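Local coordinates for protein carbonic anhydrase (Neosartorya fumigata, PDB 7COI) that probably catalyses the reversible hydration of carbon dioxide to hydrogencarbonate and a proton, as a zinc enzyme of the beta class of carbonic anhydrases, at residues A[233-246]-A[271-285]. Sequence-based numbering, arbitrary orientation.
Sequences KALTQKSVVLEAMQ and EPEEALKARLTSFKT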
ATOM      1  N   LYS A 233      15.727  10.772   6.023  1.00 18.50           N
ATOM      2  CA  LYS A 233      16.330   9.478   6.411  1.00 20.76           C
ATOM      3  C   LYS A 233      15.660   8.383   5.579  1.00 19.77           C
ATOM      4  O   LYS A 233      16.368   7.617   4.936  1.00 18.20           O
ATOM      5  CB  LYS A 233      16.238   9.293   7.920  1.00 24.22           C
ATOM      6  CG  LYS A 233      16.713   7.936   8.421  1.00 26.22           C
ATOM      7  CD  LYS A 233      16.802   7.880   9.930  1.00 31.14           C
ATOM      8  CE  LYS A 233      17.295   6.543  10.430  1.00 33.49           C
ATOM      9  NZ  LYS A 233      17.318   6.504  11.903  1.00 33.00           N
ATOM     10  N   ALA A 234      14.327   8.352   5.529  1.00 19.35           N
ATOM     11  CA  ALA A 234      13.575   7.342   4.754  1.00 18.93           C
ATOM     12  C   ALA A 234      13.966   7.431   3.284  1.00 19.38           C
ATOM     13  O   ALA A 234      14.093   6.395   2.625  1.00 21.17           O
ATOM     14  CB  ALA A 234      12.098   7.544   4.952  1.00 22.16           C
ATOM     15  N   LEU A 235      14.129   8.651   2.762  1.00 21.04           N
ATOM     16  CA  LEU A 235      14.465   8.898   1.345  1.00 20.33           C
ATOM     17  C   LEU A 235      15.822   8.259   1.051  1.00 22.23           C
ATOM     18  O   LEU A 235      15.949   7.635  -0.006  1.00 21.11           O
ATOM     19  CB  LEU A 235      14.485  10.421   1.132  1.00 21.23           C
ATOM     20  CG  LEU A 235      14.984  10.909  -0.204  1.00 22.84           C
ATOM     21  CD1 LEU A 235      14.018  10.495  -1.316  1.00 24.49           C
ATOM     22  CD2 LEU A 235      15.114  12.433  -0.153  1.00 22.76           C
ATOM     23  N   THR A 236      16.795   8.388   1.962  1.00 20.26           N
ATOM     24  CA  THR A 236      18.156   7.846   1.754  1.00 21.90           C
ATOM     25  C   THR A 236      18.232   6.342   2.037  1.00 22.99           C
ATOM     26  O   THR A 236      19.237   5.755   1.626  1.00 22.53           O
ATOM     27  CB  THR A 236      19.193   8.642   2.558  1.00 21.07           C
ATOM     28  OG1 THR A 236      18.888   8.594   3.946  1.00 21.52           O
ATOM     29  CG2 THR A 236      19.263  10.088   2.127  1.00 23.50           C
ATOM     30  N   GLN A 237      17.217   5.731   2.649  1.00 23.57           N
ATOM     31  CA  GLN A 237      17.113   4.255   2.852  1.00 25.21           C
ATOM     32  C   GLN A 237      16.519   3.609   1.605  1.00 27.14           C
ATOM     33  O   GLN A 237      15.603   2.783   1.718  1.00 32.06           O
ATOM     34  CB  GLN A 237      16.323   3.935   4.109  1.00 23.05           C
ATOM     35  CG  GLN A 237      17.068   4.357   5.367  1.00 24.09           C
ATOM     36  CD  GLN A 237      16.289   4.121   6.640  1.00 25.91           C
ATOM     37  OE1 GLN A 237      15.075   4.272   6.677  1.00 27.19           O
ATOM     38  NE2 GLN A 237      16.992   3.772   7.711  1.00 26.34           N
ATOM     39  N   LYS A 238      16.975   4.064   0.453  1.00 25.09           N
ATOM     40  CA  LYS A 238      16.539   3.588  -0.868  1.00 21.89           C
ATOM     41  C   LYS A 238      17.797   3.490  -1.709  1.00 24.18           C
ATOM     42  O   LYS A 238      18.502   4.518  -1.838  1.00 22.21           O
ATOM     43  CB  LYS A 238      15.547   4.553  -1.499  1.00 22.35           C
ATOM     44  CG  LYS A 238      14.246   4.694  -0.727  1.00 20.63           C
ATOM     45  CD  LYS A 238      13.242   5.592  -1.434  1.00 21.21           C
ATOM     46  CE  LYS A 238      12.058   5.914  -0.534  1.00 19.92           C
ATOM     47  NZ  LYS A 238      11.338   4.682  -0.139  1.00 19.50           N
ATOM     48  N   SER A 239      18.043   2.329  -2.283  1.00 23.46           N
ATOM     49  CA  SER A 239      19.269   2.106  -3.089  1.00 26.04           C
ATOM     50  C   SER A 239      19.346   3.133  -4.225  1.00 23.14           C
ATOM     51  O   SER A 239      20.467   3.656  -4.492  1.00 22.80           O
ATOM     52  CB  SER A 239      19.345   0.705  -3.610  1.00 26.67           C
ATOM     53  OG  SER A 239      20.657   0.475  -4.112  1.00 29.64           O
ATOM     54  N   VAL A 240      18.209   3.472  -4.854  1.00 22.72           N
ATOM     55  CA  VAL A 240      18.242   4.370  -6.045  1.00 21.14           C
ATOM     56  C   VAL A 240      18.804   5.734  -5.630  1.00 21.59           C
ATOM     57  O   VAL A 240      19.595   6.348  -6.436  1.00 19.62           O
ATOM     58  CB  VAL A 240      16.884   4.470  -6.767  1.00 21.62           C
ATOM     59  CG1 VAL A 240      15.809   5.137  -5.915  1.00 21.32           C
ATOM     60  CG2 VAL A 240      17.011   5.197  -8.088  1.00 23.06           C
ATOM     61  N   VAL A 241      18.437   6.216  -4.451  1.00 20.30           N
ATOM     62  CA  VAL A 241      18.928   7.513  -3.934  1.00 20.09           C
ATOM     63  C   VAL A 241      20.409   7.388  -3.549  1.00 21.83           C
ATOM     64  O   VAL A 241      21.201   8.281  -3.939  1.00 20.70           O
ATOM     65  CB  VAL A 241      18.069   7.991  -2.754  1.00 20.09           C
ATOM     66  CG1 VAL A 241      18.626   9.246  -2.108  1.00 19.51           C
ATOM     67  CG2 VAL A 241      16.627   8.205  -3.214  1.00 22.31           C
ATOM     68  N   LEU A 242      20.771   6.374  -2.771  1.00 21.84           N
ATOM     69  CA  LEU A 242      22.193   6.208  -2.329  1.00 24.30           C
ATOM     70  C   LEU A 242      23.109   6.114  -3.556  1.00 23.90           C
ATOM     71  O   LEU A 242      24.189   6.753  -3.531  1.00 24.34           O
ATOM     72  CB  LEU A 242      22.326   4.971  -1.443  1.00 23.53           C
ATOM     73  CG  LEU A 242      21.638   5.086  -0.092  1.00 22.83           C
ATOM     74  CD1 LEU A 242      21.478   3.725   0.552  1.00 23.38           C
ATOM     75  CD2 LEU A 242      22.376   6.041   0.817  1.00 23.55           C
ATOM     76  N   GLU A 243      22.708   5.368  -4.580  1.00 22.94           N
ATOM     77  CA  GLU A 243      23.472   5.221  -5.843  1.00 27.23           C
ATOM     78  C   GLU A 243      23.713   6.614  -6.465  1.00 29.15           C
ATOM     79  O   GLU A 243      24.858   6.933  -6.869  1.00 20.94           O
ATOM     80  CB  GLU A 243      22.739   4.315  -6.835  1.00 28.95           C
ATOM     81  CG  GLU A 243      22.657   2.841  -6.471  1.00 36.48           C
ATOM     82  CD  GLU A 243      21.572   2.108  -7.262  1.00 42.88           C
ATOM     83  OE1 GLU A 243      21.245   2.574  -8.396  1.00 47.59           O
ATOM     84  OE2 GLU A 243      20.996   1.115  -6.738  1.00 47.62           O
ATOM     85  N   ALA A 244      22.676   7.454  -6.554  1.00 23.43           N
ATOM     86  CA  ALA A 244      22.748   8.797  -7.181  1.00 23.06           C
ATOM     87  C   ALA A 244      23.608   9.729  -6.330  1.00 20.70           C
ATOM     88  O   ALA A 244      24.297  10.612  -6.901  1.00 22.68           O
ATOM     89  CB  ALA A 244      21.359   9.373  -7.378  1.00 21.56           C
ATOM     90  N   MET A 245      23.565   9.584  -5.011  1.00 22.07           N
ATOM     91  CA  MET A 245      24.395  10.421  -4.118  1.00 25.65           C
ATOM     92  C   MET A 245      25.881  10.094  -4.385  1.00 26.86           C
ATOM     93  O   MET A 245      26.661  11.030  -4.494  1.00 26.49           O
ATOM     94  CB  MET A 245      24.029  10.201  -2.659  1.00 26.11           C
ATOM     95  CG  MET A 245      22.667  10.762  -2.340  1.00 26.42           C
ATOM     96  SD  MET A 245      22.133  10.285  -0.715  1.00 30.09           S
ATOM     97  CE  MET A 245      22.850  11.597   0.271  1.00 36.39           C
ATOM     98  N   GLN A 246      26.240   8.829  -4.534  1.00 27.37           N
ATOM     99  CA  GLN A 246      27.640   8.376  -4.826  1.00 30.11           C
ATOM    100  C   GLN A 246      28.054   8.698  -6.275  1.00 32.93           C
ATOM    101  O   GLN A 246      29.197   9.178  -6.484  1.00 29.13           O
ATOM    102  CB  GLN A 246      27.741   6.876  -4.580  1.00 31.02           C
ATOM    103  CG  GLN A 246      27.569   6.492  -3.127  1.00 32.18           C
ATOM    104  CD  GLN A 246      28.083   5.089  -2.919  1.00 34.48           C
ATOM    105  OE1 GLN A 246      29.026   4.866  -2.167  1.00 39.96           O
ATOM    106  NE2 GLN A 246      27.468   4.128  -3.593  1.00 32.19           N
ATOM    107  N   GLU A 271      23.310  14.611   9.910  1.00 70.60           N
ATOM    108  CA  GLU A 271      23.589  13.226  10.368  1.00 66.33           C
ATOM    109  C   GLU A 271      25.105  13.051  10.362  1.00 68.80           C
ATOM    110  O   GLU A 271      25.784  13.459   9.418  1.00 64.48           O
ATOM    111  CB  GLU A 271      22.925  12.185   9.455  1.00 60.15           C
ATOM    112  CG  GLU A 271      21.537  11.731   9.892  1.00 52.17           C
ATOM    113  CD  GLU A 271      20.988  10.532   9.118  1.00 45.59           C
ATOM    114  OE1 GLU A 271      20.492   9.590   9.740  1.00 38.86           O
ATOM    115  OE2 GLU A 271      21.046  10.551   7.889  1.00 42.38           O
ATOM    116  N   PRO A 272      25.706  12.416  11.395  1.00 78.67           N
ATOM    117  CA  PRO A 272      27.105  11.995  11.304  1.00 80.98           C
ATOM    118  C   PRO A 272      27.336  11.242   9.979  1.00 84.84           C
ATOM    119  O   PRO A 272      26.459  10.507   9.555  1.00 86.11           O
ATOM    120  CB  PRO A 272      27.295  11.080  12.525  1.00 84.87           C
ATOM    121  CG  PRO A 272      26.220  11.527  13.505  1.00 82.54           C
ATOM    122  CD  PRO A 272      25.065  12.029  12.661  1.00 79.07           C
ATOM    123  N   GLU A 273      28.498  11.427   9.349  1.00 81.86           N
ATOM    124  CA  GLU A 273      28.869  10.723   8.094  1.00 82.71           C
ATOM    125  C   GLU A 273      28.905   9.209   8.363  1.00 81.14           C
ATOM    126  O   GLU A 273      28.657   8.435   7.409  1.00 77.55           O
ATOM    127  CB  GLU A 273      30.198  11.265   7.569  1.00 91.52           C
ATOM    128  CG  GLU A 273      30.430  10.961   6.099  1.00 94.92           C
ATOM    129  CD  GLU A 273      31.883  10.705   5.741  1.00 96.94           C
ATOM    130  OE1 GLU A 273      32.161   9.705   5.042  1.00 93.30           O
ATOM    131  OE2 GLU A 273      32.738  11.498   6.178  1.00106.90           O
ATOM    132  N   GLU A 274      29.175   8.812   9.617  1.00 71.25           N
ATOM    133  CA  GLU A 274      29.026   7.427  10.159  1.00 69.55           C
ATOM    134  C   GLU A 274      27.666   6.838   9.738  1.00 59.82           C
ATOM    135  O   GLU A 274      27.588   5.609   9.410  1.00 53.17           O
ATOM    136  CB  GLU A 274      29.048   7.424  11.693  1.00 76.57           C
ATOM    137  CG  GLU A 274      30.321   7.974  12.311  1.00 87.19           C
ATOM    138  CD  GLU A 274      31.581   7.185  11.988  1.00100.70           C
ATOM    139  OE1 GLU A 274      31.654   5.990  12.354  1.00110.99           O
ATOM    140  OE2 GLU A 274      32.502   7.769  11.379  1.00105.84           O
ATOM    141  N   ALA A 275      26.620   7.673   9.826  1.00 51.87           N
ATOM    142  CA  ALA A 275      25.210   7.310   9.557  1.00 48.32           C
ATOM    143  C   ALA A 275      25.085   6.832   8.111  1.00 40.54           C
ATOM    144  O   ALA A 275      24.514   5.765   7.918  1.00 41.57           O
ATOM    145  CB  ALA A 275      24.274   8.471   9.839  1.00 48.16           C
ATOM    146  N   LEU A 276      25.599   7.593   7.142  1.00 40.02           N
ATOM    147  CA  LEU A 276      25.447   7.272   5.698  1.00 42.39           C
ATOM    148  C   LEU A 276      26.262   6.018   5.372  1.00 45.51           C
ATOM    149  O   LEU A 276      25.828   5.257   4.477  1.00 41.52           O
ATOM    150  CB  LEU A 276      25.852   8.480   4.839  1.00 48.53           C
ATOM    151  CG  LEU A 276      25.303   8.513   3.402  1.00 48.60           C
ATOM    152  CD1 LEU A 276      23.784   8.363   3.356  1.00 47.47           C
ATOM    153  CD2 LEU A 276      25.710   9.801   2.690  1.00 50.28           C
ATOM    154  N   LYS A 277      27.385   5.779   6.060  1.00 38.63           N
ATOM    155  CA  LYS A 277      28.216   4.568   5.812  1.00 41.70           C
ATOM    156  C   LYS A 277      27.398   3.319   6.181  1.00 32.88           C
ATOM    157  O   LYS A 277      27.363   2.383   5.363  1.00 29.90           O
ATOM    158  CB  LYS A 277      29.541   4.644   6.572  1.00 47.63           C
ATOM    159  CG  LYS A 277      30.410   5.817   6.141  1.00 59.99           C
ATOM    160  CD  LYS A 277      31.842   5.677   6.538  1.00 71.94           C
ATOM    161  CE  LYS A 277      32.655   6.908   6.188  1.00 73.30           C
ATOM    162  NZ  LYS A 277      34.106   6.620   6.220  1.00 76.21           N
ATOM    163  N   ALA A 278      26.781   3.303   7.361  1.00 29.53           N
ATOM    164  CA  ALA A 278      25.931   2.179   7.823  1.00 30.66           C
ATOM    165  C   ALA A 278      24.745   1.999   6.854  1.00 28.49           C
ATOM    166  O   ALA A 278      24.351   0.845   6.554  1.00 26.05           O
ATOM    167  CB  ALA A 278      25.465   2.434   9.239  1.00 30.45           C
ATOM    168  N   ARG A 279      24.190   3.121   6.376  1.00 28.30           N
ATOM    169  CA  ARG A 279      23.000   3.090   5.475  1.00 28.37           C
ATOM    170  C   ARG A 279      23.404   2.475   4.138  1.00 27.40           C
ATOM    171  O   ARG A 279      22.703   1.618   3.629  1.00 24.29           O
ATOM    172  CB  ARG A 279      22.432   4.496   5.301  1.00 28.80           C
ATOM    173  CG  ARG A 279      21.070   4.516   4.623  1.00 29.61           C
ATOM    174  CD  ARG A 279      20.280   5.762   4.944  1.00 27.67           C
ATOM    175  NE  ARG A 279      20.199   5.934   6.376  1.00 27.82           N
ATOM    176  CZ  ARG A 279      20.260   7.094   7.026  1.00 28.20           C
ATOM    177  NH1 ARG A 279      20.290   8.249   6.386  1.00 27.55           N
ATOM    178  NH2 ARG A 279      20.261   7.101   8.341  1.00 30.16           N
ATOM    179  N   LEU A 280      24.551   2.886   3.593  1.00 29.54           N
ATOM    180  CA  LEU A 280      25.114   2.325   2.332  1.00 29.35           C
ATOM    181  C   LEU A 280      25.229   0.803   2.472  1.00 27.56           C
ATOM    182  O   LEU A 280      24.743   0.055   1.589  1.00 27.51           O
ATOM    183  CB  LEU A 280      26.505   2.947   2.132  1.00 32.94           C
ATOM    184  CG  LEU A 280      26.910   3.600   0.815  1.00 36.81           C
ATOM    185  CD1 LEU A 280      25.742   4.008  -0.091  1.00 35.03           C
ATOM    186  CD2 LEU A 280      27.823   4.789   1.127  1.00 35.73           C
ATOM    187  N   THR A 281      25.876   0.346   3.553  1.00 26.37           N
ATOM    188  CA  THR A 281      26.115  -1.093   3.810  1.00 26.82           C
ATOM    189  C   THR A 281      24.767  -1.816   3.857  1.00 25.09           C
ATOM    190  O   THR A 281      24.674  -2.918   3.304  1.00 25.50           O
ATOM    191  CB  THR A 281      26.853  -1.287   5.136  1.00 29.57           C
ATOM    192  OG1 THR A 281      28.079  -0.555   5.016  1.00 29.62           O
ATOM    193  CG2 THR A 281      27.063  -2.750   5.466  1.00 28.85           C
ATOM    194  N   SER A 282      23.778  -1.197   4.507  1.00 24.11           N
ATOM    195  CA  SER A 282      22.488  -1.839   4.870  1.00 24.22           C
ATOM    196  C   SER A 282      21.504  -1.799   3.697  1.00 23.65           C
ATOM    197  O   SER A 282      20.636  -2.685   3.670  1.00 22.35           O
ATOM    198  CB  SER A 282      21.884  -1.193   6.072  1.00 24.35           C
ATOM    199  OG  SER A 282      22.708  -1.364   7.209  1.00 27.50           O
ATOM    200  N   PHE A 283      21.635  -0.837   2.766  1.00 23.14           N
ATOM    201  CA  PHE A 283      20.591  -0.577   1.743  1.00 24.84           C
ATOM    202  C   PHE A 283      21.056  -0.691   0.298  1.00 32.04           C
ATOM    203  O   PHE A 283      20.152  -0.932  -0.565  1.00 30.22           O
ATOM    204  CB  PHE A 283      19.941   0.780   1.995  1.00 25.99           C
ATOM    205  CG  PHE A 283      18.939   0.742   3.117  1.00 24.38           C
ATOM    206  CD1 PHE A 283      17.625   0.351   2.896  1.00 26.84           C
ATOM    207  CD2 PHE A 283      19.317   1.074   4.410  1.00 24.80           C
ATOM    208  CE1 PHE A 283      16.721   0.300   3.946  1.00 24.55           C
ATOM    209  CE2 PHE A 283      18.418   1.013   5.460  1.00 24.14           C
ATOM    210  CZ  PHE A 283      17.129   0.616   5.230  1.00 23.85           C
ATOM    211  N   LYS A 284      22.347  -0.517  -0.019  1.00 33.73           N
ATOM    212  CA  LYS A 284      22.757  -0.559  -1.452  1.00 37.10           C
ATOM    213  C   LYS A 284      22.601  -1.997  -1.987  1.00 37.25           C
ATOM    214  O   LYS A 284      23.064  -2.915  -1.281  1.00 36.97           O
ATOM    215  CB  LYS A 284      24.179  -0.020  -1.628  1.00 43.45           C
ATOM    216  CG  LYS A 284      24.519   0.451  -3.036  1.00 50.49           C
ATOM    217  CD  LYS A 284      25.794   1.313  -3.102  1.00 56.80           C
ATOM    218  CE  LYS A 284      26.924   0.750  -2.253  1.00 60.16           C
ATOM    219  NZ  LYS A 284      28.269   1.137  -2.737  1.00 62.72           N
ATOM    220  N   THR A 285      21.955  -2.220  -3.152  1.00 31.98           N
ATOM    221  CA  THR A 285      21.721  -3.578  -3.731  1.00 36.71           C
ATOM    222  C   THR A 285      22.377  -3.730  -5.109  1.00 38.74           C
ATOM    223  O   THR A 285      22.249  -2.738  -5.834  1.00 43.25           O
ATOM    224  CB  THR A 285      20.222  -3.901  -3.814  1.00 38.75           C
ATOM    225  OG1 THR A 285      19.547  -2.877  -4.539  1.00 39.18           O
ATOM    226  CG2 THR A 285      19.580  -4.021  -2.446  1.00 42.90           C
TER
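With CG trans to its backbone N (chi1 -169°) and a bend at chi3 (-53°), Arg279 carries its guanidinium past Gln237 to Thr236, while the OG1 of Thr236 lies between its own N and carbonyl carbon (chi1 59°) and meets it. The resulting bond, Arg279 NH1 to Thr236 OG1, is 2.8 Å long but bent, and the hydroxyl sits tilted from the guanidinium plane. Glu271 grips the same guanidinium end-on, one oxygen to NH1 and the other to NH2, in a salt bridge within 271-285. Over one face of this group runs the extended chain of Lys233, its CG 3.6 Å from Arg279 NH2. Gln237 lays its CB over the Phe283 ring in a CH-pi contact, 3.7 Å from the centroid. Leu242 is a knob among Leu276, Arg279, Leu280 and Phe283, its CD1 3.6 Å from Phe283 CB and its CD2 3.7 Å from Leu276 CD1. Beyond the last turn of helix 273-283, Thr285 N donates to Ser239 OG (3.1 Å), whose own proton goes to Glu243 OE2. Arg279 NE and Gln237 NE2 both reach Glu205 of the second subunit, and Gln237 OE1 bonds Gln202 there. The C-terminal helix is thus joined to helices 216-236 and 239-248 by an apolar centre with polar bonds at its margins, and the largely buried Arg279 charge is probably balanced by carboxylates from two subunits.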